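Local coordinates for shikimate 5-dehydrogenase (Thermus thermophilus, PDB 2D5C), which catalyses the reversible NADPH-linked reduction of 3-dehydroshikimate to shikimate, the fourth step of chorismate biosynthesis, at residues V203-Y207 against Q226-L232; N177-L183 against V206-L210; P118-A124 against L140-N146; T99-G103 against W234-A239. All blocks are in the same frame, centred on the assembly; numbering follows the deposited sequence.

Contact 1: V203-Y207 against Q226-L232. With SO4 (sulfate ion), chain D.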
loop_
_atom_site.group_PDB
_atom_site.type_symbol
_atom_site.label_atom_id
_atom_site.label_comp_id
_atom_site.label_asym_id
_atom_site.label_seq_id
_atom_site.Cartn_x
_atom_site.Cartn_y
_atom_site.Cartn_z
ATOM N N VAL A 203 6.128 -11.648 29.561
ATOM C CA VAL A 203 6.424 -10.569 28.628
ATOM C C VAL A 203 5.528 -9.392 28.971
ATOM O O VAL A 203 4.348 -9.585 29.270
ATOM C CB VAL A 203 6.140 -11.001 27.170
ATOM C CG1 VAL A 203 6.484 -9.868 26.215
ATOM C CG2 VAL A 203 6.953 -12.267 26.838
ATOM N N ASP A 204 6.092 -8.187 28.975
ATOM C CA ASP A 204 5.301 -6.994 29.293
ATOM C C ASP A 204 5.337 -6.051 28.094
ATOM O O ASP A 204 6.409 -5.740 27.582
ATOM C CB ASP A 204 5.868 -6.281 30.543
ATOM C CG ASP A 204 4.862 -5.321 31.192
ATOM O OD1 ASP A 204 3.914 -4.896 30.501
ATOM O OD2 ASP A 204 5.017 -4.971 32.394
ATOM N N LEU A 205 4.163 -5.621 27.630
ATOM C CA LEU A 205 4.085 -4.697 26.508
ATOM C C LEU A 205 4.384 -3.270 26.980
ATOM O O LEU A 205 4.769 -2.421 26.177
ATOM C CB LEU A 205 2.691 -4.739 25.857
ATOM C CG LEU A 205 2.179 -6.102 25.383
ATOM C CD1 LEU A 205 0.997 -5.914 24.428
ATOM C CD2 LEU A 205 3.291 -6.845 24.695
ATOM N N VAL A 206 4.181 -3.014 28.273
ATOM C CA VAL A 206 4.468 -1.701 28.851
ATOM C C VAL A 206 5.986 -1.588 28.924
ATOM O O VAL A 206 6.655 -2.496 29.446
ATOM C CB VAL A 206 3.909 -1.561 30.292
ATOM C CG1 VAL A 206 4.461 -0.282 30.957
ATOM C CG2 VAL A 206 2.387 -1.522 30.264
ATOM N N TYR A 207 6.531 -0.496 28.391
ATOM C CA TYR A 207 7.977 -0.286 28.425
ATOM C C TYR A 207 8.368 1.053 29.068
ATOM O O TYR A 207 9.490 1.527 28.905
ATOM C CB TYR A 207 8.583 -0.425 27.021
ATOM C CG TYR A 207 7.967 0.471 25.975
ATOM C CD1 TYR A 207 8.253 1.834 25.939
ATOM C CD2 TYR A 207 7.074 -0.042 25.035
ATOM C CE1 TYR A 207 7.662 2.669 24.992
ATOM C CE2 TYR A 207 6.479 0.779 24.088
ATOM C CZ TYR A 207 6.774 2.130 24.071
ATOM O OH TYR A 207 6.179 2.940 23.135
ATOM N N GLN A 226 10.949 -10.884 29.109
ATOM C CA GLN A 226 11.256 -10.048 27.958
ATOM C C GLN A 226 10.529 -8.722 28.120
ATOM O O GLN A 226 9.353 -8.695 28.468
ATOM C CB GLN A 226 10.821 -10.705 26.648
ATOM C CG GLN A 226 11.214 -9.872 25.432
ATOM C CD GLN A 226 10.850 -10.532 24.121
ATOM O OE1 GLN A 226 9.671 -10.734 23.820
ATOM N NE2 GLN A 226 11.863 -10.879 23.333
ATOM N N THR A 227 11.235 -7.621 27.878
ATOM C CA THR A 227 10.638 -6.295 27.995
ATOM C C THR A 227 9.783 -6.041 26.761
ATOM O O THR A 227 9.702 -6.888 25.875
ATOM C CB THR A 227 11.698 -5.183 28.062
ATOM O OG1 THR A 227 12.379 -5.114 26.807
ATOM C CG2 THR A 227 12.709 -5.460 29.189
ATOM N N GLY A 228 9.156 -4.871 26.712
ATOM C CA GLY A 228 8.299 -4.539 25.588
ATOM C C GLY A 228 9.037 -3.965 24.396
ATOM O O GLY A 228 8.431 -3.733 23.352
ATOM N N LEU A 229 10.344 -3.745 24.521
ATOM C CA LEU A 229 11.090 -3.170 23.408
ATOM C C LEU A 229 11.209 -4.068 22.172
ATOM O O LEU A 229 11.078 -3.586 21.042
ATOM C CB LEU A 229 12.488 -2.727 23.858
ATOM C CG LEU A 229 12.593 -1.559 24.846
ATOM C CD1 LEU A 229 14.058 -1.118 24.928
ATOM C CD2 LEU A 229 11.717 -0.396 24.401
ATOM N N PRO A 230 11.478 -5.375 22.358
ATOM C CA PRO A 230 11.583 -6.218 21.167
ATOM C C PRO A 230 10.306 -6.187 20.319
ATOM O O PRO A 230 10.383 -6.118 19.090
ATOM C CB PRO A 230 11.885 -7.595 21.746
ATOM C CG PRO A 230 12.714 -7.243 22.967
ATOM C CD PRO A 230 11.919 -6.109 23.559
ATOM N N MET A 231 9.136 -6.241 20.959
ATOM C CA MET A 231 7.876 -6.202 20.207
ATOM C C MET A 231 7.711 -4.832 19.551
ATOM O O MET A 231 7.255 -4.728 18.411
ATOM C CB MET A 231 6.676 -6.456 21.126
ATOM C CG MET A 231 5.332 -6.464 20.396
ATOM S SD MET A 231 3.957 -6.836 21.516
ATOM C CE MET A 231 2.528 -6.395 20.495
ATOM N N LEU A 232 8.079 -3.776 20.271
ATOM C CA LEU A 232 7.952 -2.429 19.727
ATOM C C LEU A 232 8.769 -2.310 18.439
ATOM O O LEU A 232 8.300 -1.764 17.433
ATOM C CB LEU A 232 8.440 -1.394 20.751
ATOM C CG LEU A 232 8.342 0.077 20.332
ATOM C CD1 LEU A 232 6.896 0.444 20.077
ATOM C CD2 LEU A 232 8.923 0.965 21.432
HETATM S S SO4 D . 15.134 -7.608 26.747
HETATM O O1 SO4 D . 14.921 -6.103 26.171
HETATM O O2 SO4 D . 15.830 -8.317 25.693
HETATM O O3 SO4 D . 15.812 -7.568 27.868
HETATM O O4 SO4 D . 13.788 -8.114 26.849
HETATM O O HOH W 1 5.638 -3.142 23.469
HETATM O O HOH W 2 9.288 -3.530 29.201
#
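A bound water lies between Val206 O and Gly228 N, 2.8 Å from each, donating to the carbonyl and accepting from the amide. A second water donates to both Leu205 O and Gly228 O, so Gly228 is tied to the facing loop through both its amide and its carbonyl. Direct backbone pairing is sparse: Val203 bridges Gln226 in parallel, and the bond from Asp204 N to Gln226 O, at 3.3 Å, is weak. Gly228 CA lies only 3.0 Å from Asp204 O, and a beta carbon here would clash with that oxygen. Within 203-207, Val206 N reaches Asp204 OD1 at 2.9 Å from above the carboxylate plane, an Asx turn, while Asp204 OD2 bonds Thr212.

The Tyr207 ring crosses Leu232 at about a right angle, and Leu232 CD2 sits over one face, 3.9 Å from the centroid. With chi1 at 55°, Tyr207 CG sits between the backbone N and the carbonyl carbon, which brings the ring against Leu229 and Leu232. Leu205 CD2 comes against Met231 SD, an approach so short that its exact length is doubtful. A sulfate ion, probably from the crystallisation liquor, accepts from Thr227 N and OG1 and from Arg258.

Leu205 and Gly228 bind NADP(+) and Tyr207 binds shikimate, so water bridges and apolar packing together probably help to keep cofactor and substrate residues in fixed relation where the Rossmann-type sheet ends.

Contact 2: N177-L183 against V206-L210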
loop_
_atom_site.group_PDB
_atom_site.type_symbol
_atom_site.label_atom_id
_atom_site.label_comp_id
_atom_site.label_asym_id
_atom_site.label_seq_id
_atom_site.Cartn_x
_atom_site.Cartn_y
_atom_site.Cartn_z
ATOM N N ASN A 177 1.597 -9.319 29.819
ATOM C CA ASN A 177 0.800 -8.194 30.292
ATOM C C ASN A 177 0.445 -7.298 29.123
ATOM O O ASN A 177 1.320 -6.657 28.544
ATOM C CB ASN A 177 1.531 -7.348 31.334
ATOM C CG ASN A 177 0.740 -6.104 31.700
ATOM O OD1 ASN A 177 -0.481 -6.171 31.880
ATOM N ND2 ASN A 177 1.426 -4.969 31.820
ATOM N N ALA A 178 -0.843 -7.276 28.782
ATOM C CA ALA A 178 -1.351 -6.445 27.700
ATOM C C ALA A 178 -2.331 -5.429 28.284
ATOM O O ALA A 178 -3.210 -4.918 27.585
ATOM C CB ALA A 178 -2.041 -7.323 26.629
ATOM N N THR A 179 -2.192 -5.147 29.579
ATOM C CA THR A 179 -3.046 -4.151 30.219
ATOM C C THR A 179 -2.160 -2.916 30.322
ATOM O O THR A 179 -0.966 -2.979 30.031
ATOM C CB THR A 179 -3.456 -4.529 31.667
ATOM O OG1 THR A 179 -2.329 -4.371 32.543
ATOM C CG2 THR A 179 -3.965 -5.960 31.741
ATOM N N ARG A 180 -2.726 -1.789 30.727
ATOM C CA ARG A 180 -1.878 -0.617 30.886
ATOM C C ARG A 180 -1.464 -0.457 32.352
ATOM O O ARG A 180 -0.889 0.566 32.732
ATOM C CB ARG A 180 -2.582 0.640 30.380
ATOM C CG ARG A 180 -2.738 0.644 28.867
ATOM C CD ARG A 180 -2.938 2.053 28.347
ATOM N NE ARG A 180 -4.158 2.663 28.865
ATOM C CZ ARG A 180 -4.242 3.925 29.267
ATOM N NH1 ARG A 180 -3.174 4.712 29.213
ATOM N NH2 ARG A 180 -5.395 4.403 29.722
ATOM N N VAL A 181 -1.756 -1.466 33.175
ATOM C CA VAL A 181 -1.373 -1.413 34.583
ATOM C C VAL A 181 0.147 -1.453 34.621
ATOM O O VAL A 181 0.778 -2.321 34.016
ATOM C CB VAL A 181 -1.927 -2.606 35.408
ATOM C CG1 VAL A 181 -1.435 -2.513 36.859
ATOM C CG2 VAL A 181 -3.444 -2.593 35.395
ATOM N N GLY A 182 0.739 -0.492 35.317
ATOM C CA GLY A 182 2.184 -0.455 35.395
ATOM C C GLY A 182 2.774 0.679 34.588
ATOM O O GLY A 182 3.926 1.066 34.799
ATOM N N LEU A 183 1.998 1.215 33.649
ATOM C CA LEU A 183 2.476 2.317 32.821
ATOM C C LEU A 183 2.796 3.525 33.709
ATOM O O LEU A 183 1.933 4.029 34.427
ATOM C CB LEU A 183 1.414 2.684 31.778
ATOM C CG LEU A 183 1.700 3.855 30.835
ATOM C CD1 LEU A 183 2.946 3.581 30.009
ATOM C CD2 LEU A 183 0.502 4.054 29.925
ATOM N N VAL A 206 4.181 -3.014 28.273
ATOM C CA VAL A 206 4.468 -1.701 28.851
ATOM C C VAL A 206 5.986 -1.588 28.924
ATOM O O VAL A 206 6.655 -2.496 29.446
ATOM C CB VAL A 206 3.909 -1.561 30.292
ATOM C CG1 VAL A 206 4.461 -0.282 30.957
ATOM C CG2 VAL A 206 2.387 -1.522 30.264
ATOM N N TYR A 207 6.531 -0.496 28.391
ATOM C CA TYR A 207 7.977 -0.286 28.425
ATOM C C TYR A 207 8.368 1.053 29.068
ATOM O O TYR A 207 9.490 1.527 28.905
ATOM C CB TYR A 207 8.583 -0.425 27.021
ATOM C CG TYR A 207 7.967 0.471 25.975
ATOM C CD1 TYR A 207 8.253 1.834 25.939
ATOM C CD2 TYR A 207 7.074 -0.042 25.035
ATOM C CE1 TYR A 207 7.662 2.669 24.992
ATOM C CE2 TYR A 207 6.479 0.779 24.088
ATOM C CZ TYR A 207 6.774 2.130 24.071
ATOM O OH TYR A 207 6.179 2.940 23.135
ATOM N N ARG A 208 7.426 1.647 29.796
ATOM C CA ARG A 208 7.657 2.888 30.541
ATOM C C ARG A 208 7.042 2.716 31.920
ATOM O O ARG A 208 5.830 2.856 32.090
ATOM C CB ARG A 208 7.004 4.093 29.851
ATOM C CG ARG A 208 7.808 4.690 28.708
ATOM C CD ARG A 208 7.208 6.027 28.272
ATOM N NE ARG A 208 8.018 6.704 27.261
ATOM C CZ ARG A 208 9.227 7.213 27.482
ATOM N NH1 ARG A 208 9.776 7.129 28.687
ATOM N NH2 ARG A 208 9.891 7.803 26.494
ATOM N N PRO A 209 7.864 2.400 32.934
ATOM C CA PRO A 209 9.314 2.180 32.924
ATOM C C PRO A 209 9.688 0.910 32.154
ATOM O O PRO A 209 8.832 0.054 31.927
ATOM C CB PRO A 209 9.634 2.060 34.405
ATOM C CG PRO A 209 8.418 1.363 34.937
ATOM C CD PRO A 209 7.300 2.119 34.265
ATOM N N LEU A 210 10.954 0.781 31.760
ATOM C CA LEU A 210 11.386 -0.411 31.024
ATOM C C LEU A 210 11.218 -1.657 31.894
ATOM O O LEU A 210 10.618 -2.650 31.472
ATOM C CB LEU A 210 12.848 -0.282 30.579
ATOM C CG LEU A 210 13.425 -1.454 29.777
ATOM C CD1 LEU A 210 12.644 -1.621 28.463
ATOM C CD2 LEU A 210 14.909 -1.210 29.482
#
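The flat carboxamide of Asn177 meets Val206 at its nitrogen end, where Val206 CG2 comes obliquely to 3.9 Å from Asn177 ND2. At the other end, Asn177 OD1 is gripped twice: Thr179 OG1 donates in the carbonyl plane, on a lone pair, at 2.7 Å, whereas Thr179 N stands above that plane in an Asx turn. Thr179 OG1 in turn accepts from Val181 N, 3.0 Å away, forming an ST turn, and Asn177 ND2 is held by Asp204 OD1 with a weak second bond to Val181 O. Replacing Asn177 by an alanine would probably leave the hydroxyl and amide of Thr179 without their shared acceptor and Asp204 OD1 without one of its donors.

Val206 is the side chain that fills this coil. Its CG1 is anti to the backbone N (chi1 169°) and meets Leu183 CA at 3.8 Å, while CG2 points into the turns and touches Thr179 O. A type II turn from Arg180 to Leu183 wraps around this valine, with Gly182 in a backbone conformation that would jam a beta carbon against the preceding carbonyl. Farther along, Pro209 CD, whose residue follows a cis peptide bond, lies 3.6 Å from Gly182 O, and Leu183 CD1 lies obliquely across Arg208 CB. The Arg208 guanidinium leads away to His13 O in the substrate-binding domain.

No hydrogen bond crosses between the two loops. Segment 177-183 is stiffened by its own Asx, ST and type II turns, and 206-210 meets it mainly through the buried Val206. With Thr179 beside Gly123 of the NADP(+) site, this apolar fit probably helps hold the loop carrying Tyr207 close to the cofactor-side turns.

Contact 3: P118-A124 against L140-N146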
loop_
_atom_site.group_PDB
_atom_site.type_symbol
_atom_site.label_atom_id
_atom_site.label_comp_id
_atom_site.label_asym_id
_atom_site.label_seq_id
_atom_site.Cartn_x
_atom_site.Cartn_y
_atom_site.Cartn_z
ATOM N N PRO A 118 0.094 -23.406 28.613
ATOM C CA PRO A 118 -0.939 -22.403 28.334
ATOM C C PRO A 118 -0.347 -21.003 28.420
ATOM O O PRO A 118 0.472 -20.725 29.295
ATOM C CB PRO A 118 -1.958 -22.637 29.449
ATOM C CG PRO A 118 -1.764 -24.068 29.807
ATOM C CD PRO A 118 -0.273 -24.213 29.784
ATOM N N ALA A 119 -0.765 -20.132 27.509
ATOM C CA ALA A 119 -0.295 -18.751 27.481
ATOM C C ALA A 119 -1.459 -17.884 27.947
ATOM O O ALA A 119 -2.531 -17.918 27.350
ATOM C CB ALA A 119 0.100 -18.372 26.059
ATOM N N LEU A 120 -1.253 -17.113 29.016
ATOM C CA LEU A 120 -2.311 -16.241 29.537
ATOM C C LEU A 120 -2.042 -14.787 29.177
ATOM O O LEU A 120 -0.998 -14.229 29.513
ATOM C CB LEU A 120 -2.423 -16.374 31.061
ATOM C CG LEU A 120 -3.342 -15.367 31.779
ATOM C CD1 LEU A 120 -4.782 -15.461 31.265
ATOM C CD2 LEU A 120 -3.289 -15.628 33.272
ATOM N N VAL A 121 -2.992 -14.181 28.481
ATOM C CA VAL A 121 -2.888 -12.791 28.077
ATOM C C VAL A 121 -3.754 -11.971 29.038
ATOM O O VAL A 121 -4.949 -12.230 29.181
ATOM C CB VAL A 121 -3.394 -12.596 26.635
ATOM C CG1 VAL A 121 -3.206 -11.123 26.202
ATOM C CG2 VAL A 121 -2.634 -13.548 25.687
ATOM N N LEU A 122 -3.128 -11.036 29.741
ATOM C CA LEU A 122 -3.861 -10.184 30.659
ATOM C C LEU A 122 -4.238 -8.926 29.891
ATOM O O LEU A 122 -3.364 -8.217 29.395
ATOM C CB LEU A 122 -2.992 -9.813 31.858
ATOM C CG LEU A 122 -2.388 -10.980 32.643
ATOM C CD1 LEU A 122 -1.593 -10.366 33.804
ATOM C CD2 LEU A 122 -3.462 -11.944 33.157
ATOM N N GLY A 123 -5.540 -8.661 29.790
ATOM C CA GLY A 123 -5.997 -7.488 29.072
ATOM C C GLY A 123 -6.579 -7.908 27.739
ATOM O O GLY A 123 -5.899 -8.567 26.956
ATOM N N ALA A 124 -7.836 -7.555 27.485
ATOM C CA ALA A 124 -8.458 -7.935 26.223
ATOM C C ALA A 124 -8.811 -6.742 25.341
ATOM O O ALA A 124 -9.820 -6.759 24.629
ATOM C CB ALA A 124 -9.696 -8.810 26.472
ATOM N N LEU A 140 -0.701 -22.235 19.977
ATOM C CA LEU A 140 -0.660 -22.505 21.411
ATOM C C LEU A 140 -2.035 -22.462 22.033
ATOM O O LEU A 140 -2.978 -21.930 21.442
ATOM C CB LEU A 140 0.196 -21.478 22.148
ATOM C CG LEU A 140 1.649 -21.265 21.759
ATOM C CD1 LEU A 140 2.315 -20.413 22.821
ATOM C CD2 LEU A 140 2.377 -22.609 21.614
ATOM N N GLU A 141 -2.134 -23.056 23.217
ATOM C CA GLU A 141 -3.354 -23.037 24.006
ATOM C C GLU A 141 -3.325 -21.651 24.660
ATOM O O GLU A 141 -2.390 -21.343 25.391
ATOM C CB GLU A 141 -3.294 -24.102 25.092
ATOM C CG GLU A 141 -4.479 -24.092 26.048
ATOM C CD GLU A 141 -4.422 -25.215 27.074
ATOM O OE1 GLU A 141 -5.398 -25.372 27.841
ATOM O OE2 GLU A 141 -3.400 -25.937 27.124
ATOM N N VAL A 142 -4.341 -20.835 24.405
ATOM C CA VAL A 142 -4.375 -19.477 24.946
ATOM C C VAL A 142 -5.518 -19.244 25.937
ATOM O O VAL A 142 -6.649 -19.684 25.706
ATOM C CB VAL A 142 -4.503 -18.439 23.792
ATOM C CG1 VAL A 142 -4.336 -17.019 24.319
ATOM C CG2 VAL A 142 -3.461 -18.722 22.724
ATOM N N TRP A 143 -5.200 -18.567 27.040
ATOM C CA TRP A 143 -6.192 -18.208 28.049
ATOM C C TRP A 143 -6.198 -16.688 28.064
ATOM O O TRP A 143 -5.175 -16.056 27.776
ATOM C CB TRP A 143 -5.805 -18.692 29.439
ATOM C CG TRP A 143 -5.709 -20.162 29.588
ATOM C CD1 TRP A 143 -6.199 -21.116 28.741
ATOM C CD2 TRP A 143 -5.092 -20.860 30.669
ATOM N NE1 TRP A 143 -5.920 -22.372 29.234
ATOM C CE2 TRP A 143 -5.241 -22.241 30.418
ATOM C CE3 TRP A 143 -4.427 -20.449 31.829
ATOM C CZ2 TRP A 143 -4.747 -23.217 31.288
ATOM C CZ3 TRP A 143 -3.935 -21.421 32.697
ATOM C CH2 TRP A 143 -4.098 -22.790 32.418
ATOM N N VAL A 144 -7.345 -16.097 28.396
ATOM C CA VAL A 144 -7.444 -14.646 28.444
ATOM C C VAL A 144 -8.205 -14.180 29.686
ATOM O O VAL A 144 -9.107 -14.852 30.176
ATOM C CB VAL A 144 -8.179 -14.084 27.188
ATOM C CG1 VAL A 144 -7.418 -14.464 25.916
ATOM C CG2 VAL A 144 -9.599 -14.655 27.125
ATOM N N TRP A 145 -7.817 -13.022 30.184
ATOM C CA TRP A 145 -8.466 -12.429 31.349
ATOM C C TRP A 145 -8.533 -10.928 31.101
ATOM O O TRP A 145 -7.699 -10.369 30.386
ATOM C CB TRP A 145 -7.651 -12.709 32.613
ATOM C CG TRP A 145 -8.160 -11.990 33.815
ATOM C CD1 TRP A 145 -9.126 -12.420 34.688
ATOM C CD2 TRP A 145 -7.765 -10.687 34.258
ATOM N NE1 TRP A 145 -9.353 -11.456 35.646
ATOM C CE2 TRP A 145 -8.533 -10.385 35.404
ATOM C CE3 TRP A 145 -6.837 -9.741 33.795
ATOM C CZ2 TRP A 145 -8.401 -9.176 36.096
ATOM C CZ3 TRP A 145 -6.706 -8.539 34.482
ATOM C CH2 TRP A 145 -7.487 -8.267 35.623
ATOM N N ASN A 146 -9.533 -10.282 31.692
ATOM C CA ASN A 146 -9.705 -8.840 31.567
ATOM C C ASN A 146 -10.414 -8.359 32.831
ATOM O O ASN A 146 -11.229 -9.091 33.388
ATOM C CB ASN A 146 -10.561 -8.516 30.346
ATOM C CG ASN A 146 -10.531 -7.043 29.994
ATOM O OD1 ASN A 146 -9.479 -6.496 29.678
ATOM N ND2 ASN A 146 -11.687 -6.392 30.054
#
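Trp143 CG stands beside its backbone N (chi1 -63°), which turns the indole back along the sheet over Pro118. Pro118 CB lies over the six-membered ring, 3.5 Å from its centroid and 16° off the normal, a CH-pi contact; Arg162 makes a cation-pi contact with the same indole. A leucine in place of Trp143 would probably leave Pro118 without its aromatic cover and Arg162 without its cation-pi partner.

Between these strands runs a regular parallel ladder: Ala119 and Val121 alternate with Trp143 and Trp145, and the bond from Trp143 N to Ala119 O is 2.8 Å long and almost straight. Gly123 N extends it to Trp145 O. Asn146 CG, opposite its backbone N (chi1 -168°), swings OD1 across to accept from Ala124 N at 2.9 Å, with the donor above the carbonyl plane. This side-chain bond fastens two NADP(+)-binding loops together, one opening the GxGxxG sequence.

Ala119, Val121, Val142 and Val144 share one face, where Val121 CG2 meets Val142 CG1 at 4.1 Å. Helix 126-137 packs on this face through Val131 and Leu135, completing the beta-alpha-beta crossover, while helix 149-159 reaches Val144 and strand 174-177 flanks strand 119-122.

Contact 4: T99-G103 against W234-A239. With SKM ((3R,4S,5R)-3,4,5-trihydroxycyclohex-1-ene-1-carboxylic acid), chain E.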
loop_
_atom_site.group_PDB
_atom_site.type_symbol
_atom_site.label_atom_id
_atom_site.label_comp_id
_atom_site.label_asym_id
_atom_site.label_seq_id
_atom_site.Cartn_x
_atom_site.Cartn_y
_atom_site.Cartn_z
ATOM N N THR A 99 0.418 -4.832 12.724
ATOM C CA THR A 99 1.725 -5.451 12.835
ATOM C C THR A 99 2.064 -5.825 14.279
ATOM O O THR A 99 3.111 -6.399 14.517
ATOM C CB THR A 99 2.832 -4.551 12.243
ATOM O OG1 THR A 99 2.948 -3.349 13.019
ATOM C CG2 THR A 99 2.494 -4.195 10.793
ATOM N N ASP A 100 1.178 -5.513 15.229
ATOM C CA ASP A 100 1.419 -5.885 16.633
ATOM C C ASP A 100 1.423 -7.400 16.759
ATOM O O ASP A 100 2.256 -7.970 17.470
ATOM C CB ASP A 100 0.334 -5.338 17.579
ATOM C CG ASP A 100 0.432 -3.843 17.806
ATOM O OD1 ASP A 100 1.546 -3.327 18.064
ATOM O OD2 ASP A 100 -0.620 -3.171 17.748
ATOM N N ALA A 101 0.497 -8.071 16.073
ATOM C CA ALA A 101 0.432 -9.534 16.162
ATOM C C ALA A 101 1.683 -10.244 15.620
ATOM O O ALA A 101 2.334 -10.991 16.344
ATOM C CB ALA A 101 -0.838 -10.060 15.458
ATOM N N PRO A 102 2.035 -10.031 14.339
ATOM C CA PRO A 102 3.231 -10.706 13.824
ATOM C C PRO A 102 4.507 -10.234 14.532
ATOM O O PRO A 102 5.446 -11.008 14.713
ATOM C CB PRO A 102 3.213 -10.350 12.337
ATOM C CG PRO A 102 2.496 -9.024 12.313
ATOM C CD PRO A 102 1.370 -9.260 13.277
ATOM N N GLY A 103 4.518 -8.972 14.941
ATOM C CA GLY A 103 5.677 -8.424 15.634
ATOM C C GLY A 103 5.906 -9.149 16.948
ATOM O O GLY A 103 7.040 -9.432 17.346
ATOM N N TRP A 234 9.909 -4.820 16.422
ATOM C CA TRP A 234 9.429 -5.673 15.347
ATOM C C TRP A 234 8.136 -5.170 14.710
ATOM O O TRP A 234 8.009 -5.184 13.480
ATOM C CB TRP A 234 9.260 -7.107 15.849
ATOM C CG TRP A 234 10.485 -7.913 15.630
ATOM C CD1 TRP A 234 11.428 -8.249 16.559
ATOM C CD2 TRP A 234 10.932 -8.454 14.387
ATOM N NE1 TRP A 234 12.436 -8.972 15.967
ATOM C CE2 TRP A 234 12.158 -9.113 14.633
ATOM C CE3 TRP A 234 10.415 -8.445 13.082
ATOM C CZ2 TRP A 234 12.876 -9.759 13.628
ATOM C CZ3 TRP A 234 11.127 -9.086 12.081
ATOM C CH2 TRP A 234 12.348 -9.738 12.360
ATOM N N GLN A 235 7.172 -4.729 15.516
ATOM C CA GLN A 235 5.947 -4.233 14.902
ATOM C C GLN A 235 6.283 -3.017 14.042
ATOM O O GLN A 235 5.658 -2.787 12.997
ATOM C CB GLN A 235 4.876 -3.909 15.959
ATOM C CG GLN A 235 5.162 -2.732 16.906
ATOM C CD GLN A 235 4.970 -1.367 16.268
ATOM O OE1 GLN A 235 4.020 -1.144 15.504
ATOM N NE2 GLN A 235 5.859 -0.430 16.599
ATOM N N GLY A 236 7.299 -2.255 14.469
ATOM C CA GLY A 236 7.714 -1.084 13.717
ATOM C C GLY A 236 8.414 -1.459 12.417
ATOM O O GLY A 236 8.114 -0.883 11.366
ATOM N N ALA A 237 9.348 -2.404 12.468
ATOM C CA ALA A 237 10.061 -2.828 11.261
ATOM C C ALA A 237 9.075 -3.392 10.248
ATOM O O ALA A 237 9.176 -3.138 9.045
ATOM C CB ALA A 237 11.107 -3.890 11.599
ATOM N N LEU A 238 8.116 -4.164 10.746
ATOM C CA LEU A 238 7.113 -4.747 9.860
ATOM C C LEU A 238 6.244 -3.676 9.228
ATOM O O LEU A 238 5.841 -3.806 8.068
ATOM C CB LEU A 238 6.236 -5.742 10.622
ATOM C CG LEU A 238 6.946 -7.013 11.079
ATOM C CD1 LEU A 238 5.980 -7.856 11.894
ATOM C CD2 LEU A 238 7.459 -7.793 9.887
ATOM N N ALA A 239 5.945 -2.620 9.972
ATOM C CA ALA A 239 5.117 -1.548 9.419
ATOM C C ALA A 239 5.903 -0.821 8.332
ATOM O O ALA A 239 5.359 -0.446 7.290
ATOM C CB ALA A 239 4.708 -0.555 10.515
HETATM O O12 SKM E . 1.338 -0.605 17.705
HETATM C C8 SKM E . 2.333 0.320 18.168
HETATM C C6 SKM E . 2.243 1.633 17.342
HETATM O O7 SKM E . 2.451 1.330 15.964
HETATM C C5 SKM E . 3.307 2.661 17.805
HETATM C C4 SKM E . 3.507 2.678 19.321
HETATM C C1 SKM E . 4.332 3.772 19.896
HETATM O O2 SKM E . 4.864 4.704 19.082
HETATM O O3 SKM E . 4.532 3.837 21.102
HETATM C C10 SKM E . 2.982 1.767 20.146
HETATM C C9 SKM E . 2.117 0.613 19.684
HETATM O O11 SKM E . 0.741 0.954 19.914
#
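The first turn of helix 100-110 runs up against helix 229-244 so closely that Gly103 CA is 4.3 Å from Gln235 CA, and a beta carbon on Gly103 would clash with Gln235 N. Thr99, just ahead of that turn, makes the polar bond between the segments: its OG1 donates to Gln235 O at 2.8 Å. That carbonyl also accepts the helical bond from Ala239 N, and the two donors arrive from opposite faces of its plane. Thr99 OG1 sits between the backbone N and the carbonyl carbon (chi1 65°), which sets CG2 against Ala239 N and leaves CB against Leu238 CB. Leu238 CD1 then fits obliquely against Pro102 CG at 3.7 Å and also touches Gly103 N, while Trp234 CB lies 3.5 Å from Gly103 O.

Gln235 CG lies between the backbone N and the carbonyl carbon (chi1 67°) and the chain bends at chi2 (76°), so that its stem covers Thr99 O and its amide turns to the substrate. Gln235 OE1 accepts from O7 of shikimate at 3.0 Å, and NE2 is held by Leu232 O. From the other helix, Asp100 OD1 accepts from the neighbouring substrate hydroxyl O12 at 2.8 Å, while Asp100 OD2 forms a salt bridge with Lys64, the proton acceptor. The two helices thus present adjoining acceptors to adjoining hydroxyls of one ligand.

Asn85, bonded to both Thr99 N and shikimate, ties in the substrate-binding domain. Helix 126-137 touches Asp100 and Ala101 through Ala130 and Ala134, and helix 250-260 packs on Trp234 and Ala237, consistent with a place between the substrate-binding and NADP(+)-binding domains.

Contacts 1, 3 and 4 are largely buried, whereas contact 2 is only partly so and has exposed residues at its margin. Contacts 1 and 3 belong to the same parallel sheet, but contact 3 is a full strand ladder near its middle and contact 1 a single bridge at the sheet's edge strand, supplemented by two bridging waters. Contact 2 shares Val206 and Tyr207 with contact 1 and is joined to contact 3 through Ala178 N and Leu122 O. Contact 4 uses the same helix 229-244 as contact 1, and Met231 CE touches Asp100 O between them. Chemistry shifts accordingly, from backbone bonds in contact 3 to side-chain acceptors for shikimate in contact 4.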